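Local coordinates for protein Alpha/beta hydrolase (Novosphingobium aromaticivorans, PDB 3BWX) that probably acts as a hydrolase of the alpha/beta hydrolase fold, its natural substrate not established, and binds calcium in the crystal, at residues A[144-149]-A[201-206]. The protein carries 1 engineered substitution. Numbering follows the deposited sequence.
Sequences GYVGQG and KIAEPF. With CA (calcium ion), chain B.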
# COMPACT_ATOMS: atom_id res chain seq x y z
N GLY A 144 11.31 13.89 -4.07
CA GLY A 144 11.57 15.02 -3.18
C GLY A 144 11.39 14.81 -1.69
O GLY A 144 12.02 15.52 -0.89
N TYR A 145 10.54 13.88 -1.27
CA TYR A 145 10.24 13.76 0.16
C TYR A 145 10.82 12.52 0.84
O TYR A 145 11.06 12.50 2.04
CB TYR A 145 8.73 13.86 0.41
CG TYR A 145 7.94 12.57 0.21
CD1 TYR A 145 7.91 11.57 1.21
CD2 TYR A 145 7.22 12.36 -0.95
CE1 TYR A 145 7.19 10.39 1.02
CE2 TYR A 145 6.49 11.18 -1.14
CZ TYR A 145 6.48 10.21 -0.15
OH TYR A 145 5.75 9.06 -0.34
N VAL A 146 11.05 11.46 0.07
CA VAL A 146 11.53 10.24 0.67
C VAL A 146 12.91 10.44 1.25
O VAL A 146 13.78 11.00 0.60
CB VAL A 146 11.50 9.08 -0.36
CG1 VAL A 146 12.23 7.86 0.16
CG2 VAL A 146 10.06 8.71 -0.65
N GLY A 147 13.09 9.98 2.48
CA GLY A 147 14.36 10.04 3.17
C GLY A 147 14.81 11.45 3.58
O GLY A 147 15.95 11.61 4.06
N GLN A 148 13.96 12.48 3.39
CA GLN A 148 14.35 13.88 3.67
C GLN A 148 14.57 14.10 5.16
O GLN A 148 15.37 14.94 5.58
CB GLN A 148 13.35 14.88 3.11
CG GLN A 148 13.66 15.23 1.65
N GLY A 149 13.88 13.32 5.97
CA GLY A 149 14.37 13.05 7.32
C GLY A 149 13.89 14.00 8.39
O GLY A 149 14.45 14.01 9.51
N LYS A 201 17.68 4.99 4.40
CA LYS A 201 18.49 4.51 3.29
C LYS A 201 17.68 4.04 2.08
O LYS A 201 18.28 3.85 1.02
CB LYS A 201 19.45 3.43 3.73
CG LYS A 201 20.49 3.99 4.68
CD LYS A 201 21.60 3.02 5.02
CE LYS A 201 22.64 3.73 5.85
NZ LYS A 201 23.58 2.78 6.48
N ILE A 202 16.36 3.85 2.24
CA ILE A 202 15.47 3.66 1.13
C ILE A 202 15.58 4.77 0.10
O ILE A 202 15.35 4.53 -1.06
CB ILE A 202 13.99 3.45 1.62
CG1 ILE A 202 13.84 2.10 2.33
CG2 ILE A 202 12.98 3.62 0.50
CD1 ILE A 202 12.57 1.98 3.25
N ALA A 203 15.97 5.96 0.52
CA ALA A 203 16.13 7.09 -0.41
C ALA A 203 17.35 7.00 -1.33
O ALA A 203 17.48 7.76 -2.27
CB ALA A 203 16.20 8.40 0.41
N GLU A 204 18.30 6.14 -1.01
CA GLU A 204 19.50 5.98 -1.82
C GLU A 204 19.09 5.43 -3.17
O GLU A 204 18.40 4.41 -3.26
CB GLU A 204 20.52 5.06 -1.12
CG GLU A 204 21.07 5.69 0.15
CD GLU A 204 22.07 4.79 0.90
OE1 GLU A 204 22.44 3.72 0.36
OE2 GLU A 204 22.43 5.15 2.05
N PRO A 205 19.43 6.15 -4.25
CA PRO A 205 18.93 5.69 -5.57
C PRO A 205 19.49 4.40 -6.11
O PRO A 205 18.76 3.60 -6.72
CB PRO A 205 19.29 6.84 -6.51
CG PRO A 205 20.42 7.55 -5.86
CD PRO A 205 20.10 7.46 -4.38
N PHE A 206 20.79 4.20 -5.90
CA PHE A 206 21.54 3.19 -6.65
C PHE A 206 21.20 3.35 -8.13
O PHE A 206 21.33 4.44 -8.64
CB PHE A 206 21.30 1.81 -6.06
CG PHE A 206 21.98 1.63 -4.74
CD1 PHE A 206 23.32 1.26 -4.65
CD2 PHE A 206 21.30 1.97 -3.57
CE1 PHE A 206 23.92 1.12 -3.40
CE2 PHE A 206 21.92 1.87 -2.31
CZ PHE A 206 23.19 1.42 -2.23
CA CA B . 16.43 2.77 -6.67
O HOH W 1 16.04 3.81 -4.62
O HOH W 2 14.41 3.10 -7.97
O HOH W 3 17.32 1.36 -8.39
O HOH W 4 17.54 1.19 -5.17
O HOH W 5 14.55 1.25 -5.64
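Val146 and Gly147 meet Ala203 and Ile202 without a single hydrogen bond between them, a worked example of how a turn and a 3-10 segment meet through a few methyl groups and the backbone they rest on. Val146 can be followed outward from its CB, which points toward 201-206. There the side chain forks. CG1, anti to the backbone N (chi1 170°), heads across the contact and lies 4.0 Å from both Ala203 CB and Ala203 CA, with Ile202 CG2 slightly farther off at 4.3 Å from the same Val146 CG1. The other branch, CG2, stays on its own side, over one face of the Tyr145 ring, nearer its edge than its centre and 3.7 Å from the ring plane.

Ala203 answers with its methyl, CB, set against the backbone, 3.6 Å from Val146 O and 3.7 Å from Gly147 CA. Gly147, which has no side chain, lets that methyl sit directly against its CA. The bend is a type II turn from Tyr145 to Gln148, closed by a hydrogen bond from Gln148 N to Tyr145 O, with Gly147 at positive phi. Gly147 N donates a hydrogen bond to Tyr198 OH. Farther along, Pro205 O binds the calcium ion at 2.5 Å, together with Ala208 O and five waters. The contact thus joins the turn just after helix 136-145 to a 3-10 turn within the insertion between strands 122-128 and 230-235, the place where alpha/beta hydrolases commonly carry their cap.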